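PDB 3QTG: pyruvate kinase from Pyrobaculum aerophilum, which catalyses the last step of glycolysis, moving the phosphoryl group of phosphoenolpyruvate to ADP to give pyruvate and ATP, with the help of a divalent metal ion. Local coordinates for residues I78-G83 against Y199-L204; K82-R87 against T178-D183; S203-C208 against V227-E232. All blocks are in the same frame, centred on the assembly; numbering follows the deposited sequence.

Interaction 1 of 3, residues I78-G83 against Y199-L204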
ATOM      1  N   ILE A  78     -23.550  31.605 -15.049  1.00 39.26           N
ATOM      2  CA  ILE A  78     -24.422  30.452 -14.996  1.00 38.39           C
ATOM      3  C   ILE A  78     -25.897  30.915 -15.088  1.00 39.20           C
ATOM      4  O   ILE A  78     -26.341  31.811 -14.360  1.00 38.72           O
ATOM      5  CB  ILE A  78     -24.213  29.690 -13.658  1.00 37.79           C
ATOM      6  CG1 ILE A  78     -22.731  29.339 -13.455  1.00 36.88           C
ATOM      7  CG2 ILE A  78     -25.112  28.444 -13.580  1.00 36.77           C
ATOM      8  CD1 ILE A  78     -22.289  29.263 -11.991  1.00 33.88           C
ATOM      9  N   VAL A  79     -26.663  30.307 -15.980  1.00 39.56           N
ATOM     10  CA  VAL A  79     -28.100  30.544 -15.958  1.00 40.51           C
ATOM     11  C   VAL A  79     -28.760  29.254 -15.499  1.00 40.81           C
ATOM     12  O   VAL A  79     -28.427  28.179 -15.976  1.00 39.92           O
ATOM     13  CB  VAL A  79     -28.677  31.082 -17.319  1.00 40.38           C
ATOM     14  CG1 VAL A  79     -28.017  32.432 -17.707  1.00 40.15           C
ATOM     15  CG2 VAL A  79     -28.526  30.050 -18.447  1.00 40.35           C
ATOM     16  N   ASP A  80     -29.687  29.381 -14.560  1.00 42.51           N
ATOM     17  CA  ASP A  80     -30.370  28.230 -13.994  1.00 44.16           C
ATOM     18  C   ASP A  80     -31.809  28.132 -14.521  1.00 45.03           C
ATOM     19  O   ASP A  80     -32.631  29.023 -14.301  1.00 45.74           O
ATOM     20  CB  ASP A  80     -30.323  28.302 -12.464  1.00 43.86           C
ATOM     21  CG  ASP A  80     -30.580  26.962 -11.810  1.00 47.34           C
ATOM     22  OD1 ASP A  80     -31.243  26.112 -12.456  1.00 50.60           O
ATOM     23  OD2 ASP A  80     -30.113  26.739 -10.655  1.00 49.34           O
ATOM     24  N   LEU A  81     -32.106  27.048 -15.224  1.00 46.25           N
ATOM     25  CA  LEU A  81     -33.428  26.876 -15.810  1.00 47.60           C
ATOM     26  C   LEU A  81     -34.475  26.442 -14.779  1.00 48.33           C
ATOM     27  O   LEU A  81     -34.180  25.699 -13.822  1.00 47.47           O
ATOM     28  CB  LEU A  81     -33.394  25.889 -16.982  1.00 47.79           C
ATOM     29  CG  LEU A  81     -32.546  26.242 -18.200  1.00 47.90           C
ATOM     30  CD1 LEU A  81     -32.434  25.023 -19.077  1.00 48.17           C
ATOM     31  CD2 LEU A  81     -33.173  27.395 -18.960  1.00 49.40           C
ATOM     32  N   LYS A  82     -35.702  26.915 -15.005  1.00 48.79           N
ATOM     33  CA  LYS A  82     -36.827  26.653 -14.113  1.00 49.50           C
ATOM     34  C   LYS A  82     -37.161  25.161 -14.050  1.00 48.20           C
ATOM     35  O   LYS A  82     -37.376  24.618 -12.972  1.00 48.16           O
ATOM     36  CB  LYS A  82     -38.051  27.492 -14.551  1.00 50.65           C
ATOM     37  CG  LYS A  82     -39.220  27.527 -13.552  1.00 53.70           C
ATOM     38  CD  LYS A  82     -38.725  27.687 -12.089  1.00 56.68           C
ATOM     39  CE  LYS A  82     -39.874  27.873 -11.069  1.00 56.24           C
ATOM     40  NZ  LYS A  82     -39.366  28.307  -9.710  1.00 57.04           N
ATOM     41  N   GLY A  83     -37.197  24.498 -15.198  1.00 47.40           N
ATOM     42  CA  GLY A  83     -37.590  23.093 -15.233  1.00 46.79           C
ATOM     43  C   GLY A  83     -39.106  22.923 -15.139  1.00 46.71           C
ATOM     44  O   GLY A  83     -39.833  23.878 -14.867  1.00 46.42           O
ATOM     45  N   TYR A 199     -22.488  28.524 -18.497  1.00 39.02           N
ATOM     46  CA  TYR A 199     -23.110  27.303 -17.976  1.00 38.09           C
ATOM     47  C   TYR A 199     -24.612  27.438 -17.995  1.00 37.93           C
ATOM     48  O   TYR A 199     -25.142  28.505 -17.700  1.00 37.96           O
ATOM     49  CB  TYR A 199     -22.684  27.063 -16.526  1.00 37.09           C
ATOM     50  CG  TYR A 199     -21.237  26.661 -16.356  1.00 38.38           C
ATOM     51  CD1 TYR A 199     -20.881  25.315 -16.194  1.00 36.38           C
ATOM     52  CD2 TYR A 199     -20.218  27.624 -16.351  1.00 37.13           C
ATOM     53  CE1 TYR A 199     -19.546  24.945 -16.040  1.00 36.12           C
ATOM     54  CE2 TYR A 199     -18.897  27.265 -16.202  1.00 35.81           C
ATOM     55  CZ  TYR A 199     -18.567  25.924 -16.049  1.00 36.40           C
ATOM     56  OH  TYR A 199     -17.251  25.569 -15.881  1.00 37.60           O
ATOM     57  N   VAL A 200     -25.282  26.342 -18.328  1.00 37.77           N
ATOM     58  CA  VAL A 200     -26.734  26.231 -18.254  1.00 38.30           C
ATOM     59  C   VAL A 200     -27.051  25.115 -17.271  1.00 38.52           C
ATOM     60  O   VAL A 200     -26.653  23.967 -17.483  1.00 38.36           O
ATOM     61  CB  VAL A 200     -27.351  25.858 -19.640  1.00 38.94           C
ATOM     62  CG1 VAL A 200     -28.796  25.360 -19.503  1.00 37.97           C
ATOM     63  CG2 VAL A 200     -27.264  27.020 -20.597  1.00 38.26           C
ATOM     64  N   ALA A 201     -27.763  25.446 -16.205  1.00 38.70           N
ATOM     65  CA  ALA A 201     -28.069  24.459 -15.187  1.00 40.01           C
ATOM     66  C   ALA A 201     -29.488  23.876 -15.379  1.00 40.76           C
ATOM     67  O   ALA A 201     -30.461  24.617 -15.470  1.00 40.98           O
ATOM     68  CB  ALA A 201     -27.862  25.051 -13.793  1.00 39.39           C
ATOM     69  N   ILE A 202     -29.567  22.550 -15.490  1.00 42.18           N
ATOM     70  CA  ILE A 202     -30.809  21.813 -15.767  1.00 43.71           C
ATOM     71  C   ILE A 202     -31.459  21.397 -14.457  1.00 43.89           C
ATOM     72  O   ILE A 202     -30.798  20.798 -13.598  1.00 42.77           O
ATOM     73  CB  ILE A 202     -30.538  20.494 -16.519  1.00 43.84           C
ATOM     74  CG1 ILE A 202     -29.842  20.740 -17.836  1.00 46.18           C
ATOM     75  CG2 ILE A 202     -31.847  19.728 -16.791  1.00 46.99           C
ATOM     76  CD1 ILE A 202     -29.490  19.443 -18.523  1.00 46.77           C
ATOM     77  N   SER A 203     -32.756  21.686 -14.324  1.00 44.75           N
ATOM     78  CA  SER A 203     -33.543  21.231 -13.174  1.00 45.88           C
ATOM     79  C   SER A 203     -34.299  19.937 -13.447  1.00 46.56           C
ATOM     80  O   SER A 203     -34.828  19.744 -14.525  1.00 47.81           O
ATOM     81  CB  SER A 203     -34.515  22.323 -12.715  1.00 45.66           C
ATOM     82  OG  SER A 203     -33.791  23.478 -12.299  1.00 46.59           O
ATOM     83  N   LEU A 204     -34.319  19.048 -12.468  1.00 47.17           N
ATOM     84  CA  LEU A 204     -35.222  17.885 -12.455  1.00 48.85           C
ATOM     85  C   LEU A 204     -34.992  16.846 -13.548  1.00 50.43           C
ATOM     86  O   LEU A 204     -35.913  16.098 -13.890  1.00 51.40           O
ATOM     87  CB  LEU A 204     -36.714  18.318 -12.417  1.00 47.98           C
ATOM     88  CG  LEU A 204     -37.181  19.190 -11.239  1.00 47.48           C
ATOM     89  CD1 LEU A 204     -38.654  19.661 -11.400  1.00 45.91           C
ATOM     90  CD2 LEU A 204     -36.984  18.478  -9.893  1.00 45.43           C
TER
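Residues 78-80 and 199-202 run side by side as parallel strands, their axes 4.7 Å apart at closest and 23° from exact alignment. They are the third and fourth strands of the eight-stranded TIM barrel. Three backbone hydrogen bonds join them: Val79 N to Tyr199 O, Ala201 N to Val79 O and Leu81 N to Ala201 O. The last still forms just past the end of strand 76-80.

Ile78, Asp80, Tyr199 and Ala201 share one face of the sheet. CG1 of Ile78 lies 3.8 Å from Tyr199 CB, the nearest approach of these two side chains. The phenol of Tyr199 leads away from Ile78 and bonds through OH to Ser411 O. On the other face Val79 CG2 meets Val200 CG2. Leu81 then reaches back along this face, with its CD1 3.7 Å from Val200 CG1. Leu81 also packs on Leu187 of helix 181-190, so this face looks out to the helical layer.

Beyond the strands the Ser203 side chain continues the link. Its hydroxyl gives a hydrogen bond to Leu81 O, 2.7 Å from OG, arriving nearly along the C=O axis. OG sits beside the backbone N of Ser203 (chi1 -62°), which turns it to that carbonyl. OG in turn accepts from Lys230 NZ. A CB on Gly83 would run into Ser203 CB, and at these backbone angles also into the carbonyl O of Lys82.

CG of Asp80 is anti to its N (chi1 -161°), and its carboxylate lies over the methyl of Ala201, with Asp80 CG 3.9 Å from Ala201 CB. OD1 forms a salt bridge with Lys230 and OD2 one with Arg46. These probably hold the carboxylate's rotation. By similarity Asp80 binds potassium, so the contact probably helps set this ligand in the active site.

Interaction 2 of 3, residues K82-R87 against T178-D183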
ATOM      1  N   LYS A  82     -35.702  26.915 -15.005  1.00 48.79           N
ATOM      2  CA  LYS A  82     -36.827  26.653 -14.113  1.00 49.50           C
ATOM      3  C   LYS A  82     -37.161  25.161 -14.050  1.00 48.20           C
ATOM      4  O   LYS A  82     -37.376  24.618 -12.972  1.00 48.16           O
ATOM      5  CB  LYS A  82     -38.051  27.492 -14.551  1.00 50.65           C
ATOM      6  CG  LYS A  82     -39.220  27.527 -13.552  1.00 53.70           C
ATOM      7  CD  LYS A  82     -38.725  27.687 -12.089  1.00 56.68           C
ATOM      8  CE  LYS A  82     -39.874  27.873 -11.069  1.00 56.24           C
ATOM      9  NZ  LYS A  82     -39.366  28.307  -9.710  1.00 57.04           N
ATOM     10  N   GLY A  83     -37.197  24.498 -15.198  1.00 47.40           N
ATOM     11  CA  GLY A  83     -37.590  23.093 -15.233  1.00 46.79           C
ATOM     12  C   GLY A  83     -39.106  22.923 -15.139  1.00 46.71           C
ATOM     13  O   GLY A  83     -39.833  23.878 -14.867  1.00 46.42           O
ATOM     14  N   PRO A  84     -39.600  21.701 -15.360  1.00 46.37           N
ATOM     15  CA  PRO A  84     -41.059  21.580 -15.306  1.00 46.49           C
ATOM     16  C   PRO A  84     -41.577  21.642 -13.863  1.00 46.30           C
ATOM     17  O   PRO A  84     -40.822  21.491 -12.904  1.00 45.93           O
ATOM     18  CB  PRO A  84     -41.337  20.220 -15.957  1.00 46.56           C
ATOM     19  CG  PRO A  84     -40.054  19.422 -15.778  1.00 47.04           C
ATOM     20  CD  PRO A  84     -38.913  20.425 -15.639  1.00 45.83           C
ATOM     21  N   SER A  85     -42.862  21.916 -13.702  1.00 46.24           N
ATOM     22  CA  SER A  85     -43.442  21.963 -12.383  1.00 45.70           C
ATOM     23  C   SER A  85     -44.878  21.567 -12.571  1.00 45.10           C
ATOM     24  O   SER A  85     -45.419  21.696 -13.686  1.00 45.97           O
ATOM     25  CB  SER A  85     -43.376  23.380 -11.824  1.00 46.16           C
ATOM     26  OG  SER A  85     -44.081  24.274 -12.679  1.00 48.92           O
ATOM     27  N   ILE A  86     -45.488  21.088 -11.490  1.00 42.74           N
ATOM     28  CA  ILE A  86     -46.922  20.885 -11.464  1.00 40.51           C
ATOM     29  C   ILE A  86     -47.501  21.911 -10.503  1.00 39.60           C
ATOM     30  O   ILE A  86     -47.064  22.005  -9.361  1.00 37.29           O
ATOM     31  CB  ILE A  86     -47.306  19.427 -11.058  1.00 40.83           C
ATOM     32  CG1 ILE A  86     -46.827  18.443 -12.129  1.00 39.87           C
ATOM     33  CG2 ILE A  86     -48.818  19.320 -10.822  1.00 38.18           C
ATOM     34  CD1 ILE A  86     -47.209  16.973 -11.876  1.00 40.79           C
ATOM     35  N   ARG A  87     -48.468  22.693 -10.985  1.00 39.14           N
ATOM     36  CA  ARG A  87     -49.038  23.763 -10.180  1.00 39.66           C
ATOM     37  C   ARG A  87     -50.542  23.644 -10.060  1.00 39.10           C
ATOM     38  O   ARG A  87     -51.187  23.107 -10.952  1.00 39.58           O
ATOM     39  CB  ARG A  87     -48.652  25.120 -10.770  1.00 40.69           C
ATOM     40  CG  ARG A  87     -47.166  25.382 -10.621  1.00 42.36           C
ATOM     41  CD  ARG A  87     -46.663  26.540 -11.468  1.00 48.96           C
ATOM     42  NE  ARG A  87     -45.222  26.676 -11.228  1.00 55.02           N
ATOM     43  CZ  ARG A  87     -44.677  27.351 -10.214  1.00 56.18           C
ATOM     44  NH1 ARG A  87     -45.439  27.997  -9.340  1.00 56.82           N
ATOM     45  NH2 ARG A  87     -43.360  27.388 -10.082  1.00 57.17           N
ATOM     46  N   THR A 178     -39.502  16.227 -21.396  1.00 64.11           N
ATOM     47  CA  THR A 178     -38.566  17.367 -21.341  1.00 64.77           C
ATOM     48  C   THR A 178     -37.873  17.635 -22.692  1.00 65.12           C
ATOM     49  O   THR A 178     -37.921  16.778 -23.576  1.00 65.74           O
ATOM     50  CB  THR A 178     -37.470  17.158 -20.263  1.00 64.02           C
ATOM     51  OG1 THR A 178     -36.708  15.995 -20.597  1.00 65.63           O
ATOM     52  CG2 THR A 178     -38.076  16.992 -18.888  1.00 63.48           C
ATOM     53  N   PRO A 179     -37.228  18.826 -22.857  1.00 65.04           N
ATOM     54  CA  PRO A 179     -37.144  19.953 -21.906  1.00 64.11           C
ATOM     55  C   PRO A 179     -38.513  20.608 -21.745  1.00 63.51           C
ATOM     56  O   PRO A 179     -39.372  20.449 -22.612  1.00 63.91           O
ATOM     57  CB  PRO A 179     -36.177  20.936 -22.588  1.00 64.15           C
ATOM     58  CG  PRO A 179     -35.529  20.170 -23.682  1.00 64.83           C
ATOM     59  CD  PRO A 179     -36.521  19.142 -24.112  1.00 65.39           C
ATOM     60  N   ALA A 180     -38.705  21.326 -20.640  1.00 62.54           N
ATOM     61  CA  ALA A 180     -39.958  22.010 -20.369  1.00 62.11           C
ATOM     62  C   ALA A 180     -40.190  23.138 -21.375  1.00 62.18           C
ATOM     63  O   ALA A 180     -39.257  23.864 -21.749  1.00 61.81           O
ATOM     64  CB  ALA A 180     -39.980  22.546 -18.951  1.00 61.50           C
ATOM     65  N   GLU A 181     -41.444  23.278 -21.795  1.00 61.83           N
ATOM     66  CA  GLU A 181     -41.849  24.295 -22.765  1.00 61.91           C
ATOM     67  C   GLU A 181     -41.378  25.677 -22.320  1.00 61.04           C
ATOM     68  O   GLU A 181     -40.927  26.482 -23.134  1.00 60.54           O
ATOM     69  CB  GLU A 181     -43.373  24.272 -22.951  1.00 62.43           C
ATOM     70  CG  GLU A 181     -43.820  24.596 -24.372  1.00 65.24           C
ATOM     71  CD  GLU A 181     -45.219  25.193 -24.446  1.00 67.35           C
ATOM     72  OE1 GLU A 181     -45.411  26.103 -25.284  1.00 70.43           O
ATOM     73  OE2 GLU A 181     -46.117  24.769 -23.681  1.00 66.30           O
ATOM     74  N   GLU A 182     -41.463  25.929 -21.014  1.00 60.48           N
ATOM     75  CA  GLU A 182     -41.029  27.198 -20.419  1.00 60.47           C
ATOM     76  C   GLU A 182     -39.498  27.373 -20.467  1.00 59.75           C
ATOM     77  O   GLU A 182     -38.995  28.506 -20.499  1.00 60.35           O
ATOM     78  CB  GLU A 182     -41.515  27.308 -18.968  1.00 60.49           C
ATOM     79  CG  GLU A 182     -43.026  27.173 -18.752  1.00 63.68           C
ATOM     80  CD  GLU A 182     -43.515  25.715 -18.703  1.00 67.80           C
ATOM     81  OE1 GLU A 182     -44.488  25.395 -19.434  1.00 70.36           O
ATOM     82  OE2 GLU A 182     -42.939  24.894 -17.944  1.00 68.52           O
ATOM     83  N   ASP A 183     -38.762  26.262 -20.448  1.00 58.10           N
ATOM     84  CA  ASP A 183     -37.304  26.313 -20.570  1.00 57.07           C
ATOM     85  C   ASP A 183     -36.916  26.680 -22.005  1.00 56.70           C
ATOM     86  O   ASP A 183     -36.105  27.588 -22.229  1.00 56.49           O
ATOM     87  CB  ASP A 183     -36.663  24.978 -20.144  1.00 56.70           C
ATOM     88  CG  ASP A 183     -36.745  24.729 -18.629  1.00 56.45           C
ATOM     89  OD1 ASP A 183     -37.007  25.686 -17.863  1.00 56.67           O
ATOM     90  OD2 ASP A 183     -36.543  23.566 -18.208  1.00 55.44           O
TER
HETATM   91  O   HOH W   1     -44.266  22.843 -16.476  1.00 54.92           O
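Asp183 accepts the backbone N-H of Gly83 on OD1, with Gly83 N and Asp183 OD1 2.9 Å apart and an N-H...O angle of 163°. The bond uses the syn lone pair of OD1. The other oxygen, OD2, lies 3.2 Å from Gly83 CA, so the carboxylate sits close against the glycine backbone. With CG beside its own backbone N (chi1 -71°), Asp183 directs this group from the first turn of its helix to the loop. Next to it Ala180 CB packs on Pro84, 3.7 Å from Pro84 N and 4.0 Å from Pro84 CB.

Ala180 is the N-cap residue of helix 181-190, which leads into the fourth barrel strand. The loop 82-87 leaves the third strand, so the contact fixes the start of the excursion to the small beta domain of pyruvate kinase. An alanine in place of Asp183 would probably leave the buried N-H of Gly83 without its acceptor and let the loop shift.

The outer side is looser. Glu182 reaches Ser85 through one water, which donates to Glu182 OE2 at 2.9 Å and accepts from Ser85 N. Further on, Arg87 NE bonds to Ser85 OG. Arg87 is a probable ATP-binding residue, by similarity.

Interaction 3 of 3, residues S203-C208 against V227-E232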
ATOM      1  N   SER A 203     -32.756  21.686 -14.324  1.00 44.75           N
ATOM      2  CA  SER A 203     -33.543  21.231 -13.174  1.00 45.88           C
ATOM      3  C   SER A 203     -34.299  19.937 -13.447  1.00 46.56           C
ATOM      4  O   SER A 203     -34.828  19.744 -14.525  1.00 47.81           O
ATOM      5  CB  SER A 203     -34.515  22.323 -12.715  1.00 45.66           C
ATOM      6  OG  SER A 203     -33.791  23.478 -12.299  1.00 46.59           O
ATOM      7  N   LEU A 204     -34.319  19.048 -12.468  1.00 47.17           N
ATOM      8  CA  LEU A 204     -35.222  17.885 -12.455  1.00 48.85           C
ATOM      9  C   LEU A 204     -34.992  16.846 -13.548  1.00 50.43           C
ATOM     10  O   LEU A 204     -35.913  16.098 -13.890  1.00 51.40           O
ATOM     11  CB  LEU A 204     -36.714  18.318 -12.417  1.00 47.98           C
ATOM     12  CG  LEU A 204     -37.181  19.190 -11.239  1.00 47.48           C
ATOM     13  CD1 LEU A 204     -38.654  19.661 -11.400  1.00 45.91           C
ATOM     14  CD2 LEU A 204     -36.984  18.478  -9.893  1.00 45.43           C
ATOM     15  N   ALA A 205     -33.773  16.793 -14.087  1.00 51.43           N
ATOM     16  CA  ALA A 205     -33.380  15.718 -14.990  1.00 52.68           C
ATOM     17  C   ALA A 205     -33.244  14.414 -14.209  1.00 53.55           C
ATOM     18  O   ALA A 205     -32.826  14.415 -13.049  1.00 54.21           O
ATOM     19  CB  ALA A 205     -32.073  16.072 -15.683  1.00 52.94           C
ATOM     20  N   LYS A 206     -33.626  13.291 -14.804  1.00 54.90           N
ATOM     21  CA  LYS A 206     -33.428  12.004 -14.103  1.00 55.84           C
ATOM     22  C   LYS A 206     -32.953  10.884 -15.023  1.00 55.93           C
ATOM     23  O   LYS A 206     -32.839   9.737 -14.593  1.00 56.70           O
ATOM     24  CB  LYS A 206     -34.670  11.565 -13.290  1.00 56.00           C
ATOM     25  CG  LYS A 206     -35.942  11.342 -14.111  1.00 56.98           C
ATOM     26  CD  LYS A 206     -37.134  10.938 -13.222  1.00 57.34           C
ATOM     27  CE  LYS A 206     -38.434  10.903 -14.042  1.00 59.02           C
ATOM     28  NZ  LYS A 206     -39.601  10.392 -13.275  1.00 59.08           N
ATOM     29  N   SER A 207     -32.689  11.225 -16.282  1.00 55.83           N
ATOM     30  CA  SER A 207     -32.069  10.301 -17.215  1.00 55.78           C
ATOM     31  C   SER A 207     -31.141  11.039 -18.166  1.00 55.58           C
ATOM     32  O   SER A 207     -31.242  12.255 -18.346  1.00 54.42           O
ATOM     33  CB  SER A 207     -33.135   9.539 -18.007  1.00 56.07           C
ATOM     34  OG  SER A 207     -33.782  10.402 -18.919  1.00 56.60           O
ATOM     35  N   CYS A 208     -30.243  10.281 -18.782  1.00 56.14           N
ATOM     36  CA  CYS A 208     -29.380  10.808 -19.826  1.00 57.20           C
ATOM     37  C   CYS A 208     -30.154  11.425 -20.984  1.00 56.79           C
ATOM     38  O   CYS A 208     -29.721  12.435 -21.525  1.00 56.74           O
ATOM     39  CB  CYS A 208     -28.414   9.729 -20.295  1.00 57.39           C
ATOM     40  SG  CYS A 208     -27.517   9.096 -18.853  1.00 62.57           S
ATOM     41  N   VAL A 227     -23.103  22.058 -19.697  1.00 41.26           N
ATOM     42  CA  VAL A 227     -24.374  21.684 -19.086  1.00 41.34           C
ATOM     43  C   VAL A 227     -24.169  21.179 -17.651  1.00 40.31           C
ATOM     44  O   VAL A 227     -23.514  20.161 -17.415  1.00 39.48           O
ATOM     45  CB  VAL A 227     -25.139  20.659 -19.942  1.00 42.14           C
ATOM     46  CG1 VAL A 227     -26.423  20.289 -19.281  1.00 42.51           C
ATOM     47  CG2 VAL A 227     -25.424  21.258 -21.310  1.00 42.40           C
ATOM     48  N   ALA A 228     -24.731  21.922 -16.704  1.00 39.47           N
ATOM     49  CA  ALA A 228     -24.643  21.576 -15.290  1.00 38.85           C
ATOM     50  C   ALA A 228     -25.931  20.876 -14.887  1.00 38.64           C
ATOM     51  O   ALA A 228     -27.037  21.368 -15.167  1.00 39.69           O
ATOM     52  CB  ALA A 228     -24.394  22.829 -14.457  1.00 38.09           C
ATOM     53  N   VAL A 229     -25.801  19.700 -14.283  1.00 38.12           N
ATOM     54  CA  VAL A 229     -26.954  18.878 -13.937  1.00 37.37           C
ATOM     55  C   VAL A 229     -27.179  18.876 -12.434  1.00 37.77           C
ATOM     56  O   VAL A 229     -26.348  18.398 -11.670  1.00 36.56           O
ATOM     57  CB  VAL A 229     -26.810  17.445 -14.458  1.00 38.00           C
ATOM     58  CG1 VAL A 229     -28.001  16.546 -13.991  1.00 36.80           C
ATOM     59  CG2 VAL A 229     -26.652  17.436 -15.999  1.00 37.91           C
ATOM     60  N   LYS A 230     -28.317  19.432 -12.022  1.00 38.32           N
ATOM     61  CA  LYS A 230     -28.701  19.460 -10.615  1.00 38.54           C
ATOM     62  C   LYS A 230     -29.265  18.129 -10.186  1.00 38.56           C
ATOM     63  O   LYS A 230     -30.063  17.531 -10.899  1.00 38.67           O
ATOM     64  CB  LYS A 230     -29.711  20.572 -10.347  1.00 38.74           C
ATOM     65  CG  LYS A 230     -29.227  21.913 -10.856  1.00 41.04           C
ATOM     66  CD  LYS A 230     -29.544  23.041  -9.892  1.00 46.86           C
ATOM     67  CE  LYS A 230     -31.028  23.341  -9.849  1.00 50.29           C
ATOM     68  NZ  LYS A 230     -31.467  23.935 -11.130  1.00 53.70           N
ATOM     69  N   ILE A 231     -28.817  17.650  -9.030  1.00 38.69           N
ATOM     70  CA  ILE A 231     -29.359  16.433  -8.442  1.00 38.67           C
ATOM     71  C   ILE A 231     -30.325  16.903  -7.342  1.00 38.92           C
ATOM     72  O   ILE A 231     -29.902  17.419  -6.299  1.00 38.03           O
ATOM     73  CB  ILE A 231     -28.232  15.509  -7.922  1.00 38.55           C
ATOM     74  CG1 ILE A 231     -27.151  15.313  -9.013  1.00 38.91           C
ATOM     75  CG2 ILE A 231     -28.792  14.178  -7.447  1.00 36.96           C
ATOM     76  CD1 ILE A 231     -27.582  14.500 -10.246  1.00 38.96           C
ATOM     77  N   GLU A 232     -31.618  16.742  -7.622  1.00 38.76           N
ATOM     78  CA  GLU A 232     -32.692  17.403  -6.876  1.00 39.52           C
ATOM     79  C   GLU A 232     -33.682  16.415  -6.280  1.00 38.91           C
ATOM     80  O   GLU A 232     -34.474  16.777  -5.416  1.00 39.22           O
ATOM     81  CB  GLU A 232     -33.476  18.366  -7.796  1.00 39.68           C
ATOM     82  CG  GLU A 232     -32.822  19.688  -8.067  1.00 42.66           C
ATOM     83  CD  GLU A 232     -33.332  20.344  -9.340  1.00 48.08           C
ATOM     84  OE1 GLU A 232     -33.741  21.520  -9.293  1.00 52.27           O
ATOM     85  OE2 GLU A 232     -33.341  19.687 -10.396  1.00 48.75           O
TER
HETATM   86  O   HOH W   2     -31.308  18.331 -13.346  1.00 37.35           O
HETATM   87  O   HOH W   3     -32.674  16.157 -10.463  1.00 41.09           O
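Glu232 lays its carboxylate against the Ser203-Leu204 backbone, with OE2 3.2 Å from Ser203 CA. OE2 accepts the N-H of Leu204; the modelled separation of Leu204 N and Glu232 OE2, 2.4 Å, is very short and its exact value is doubtful. The Leu204 side chain crosses that of Glu232 at about a right angle, and its CD2 lies 3.9 Å from Glu232 OE2. Beside them Lys230 bends at chi2, chi3 and chi4, which curls its chain round to bring NZ 2.6 Å from Ser203 OG. NZ gives a hydrogen bond to the hydroxyl and has a long salt bridge with OE1 of Glu232.

Two waters join the backbones. One links Ala205 N to Lys230 O, and the other donates to Ala205 O and Lys230 O while taking the N-H of Glu232. Nearer the start of the strand segment, Ala205 CB touches Val229 CG1 at 4.4 Å.

The contact lies at the C-terminal end of the barrel strands, where TIM barrels carry their active sites. By similarity, Lys230 stabilises the transition state and Glu232 binds magnesium. OE1 of Glu232 is close to the carboxylate of Asp256, another probable magnesium ligand, which is consistent with a site prepared for a cation.

From the N terminus, residues 78-83 end the third barrel strand and run into 82-87, which starts the excursion to the small beta domain. Interaction 2 closes that excursion, where the chain returns at 178-183 and enters helix 181-190. Interaction 1 closes the wider loop by pairing the third strand with the fourth; the loop of interaction 2 nests inside it. Interaction 3 opens where interaction 1 ends. It closes the short crossover through helix 208-220 and reaches the fifth strand. Interactions 1 and 2 share Lys82 and Gly83, and interactions 1 and 3 share Ser203 and Leu204. Leu204 CD1 also packs on Pro84 O, joining interactions 2 and 3.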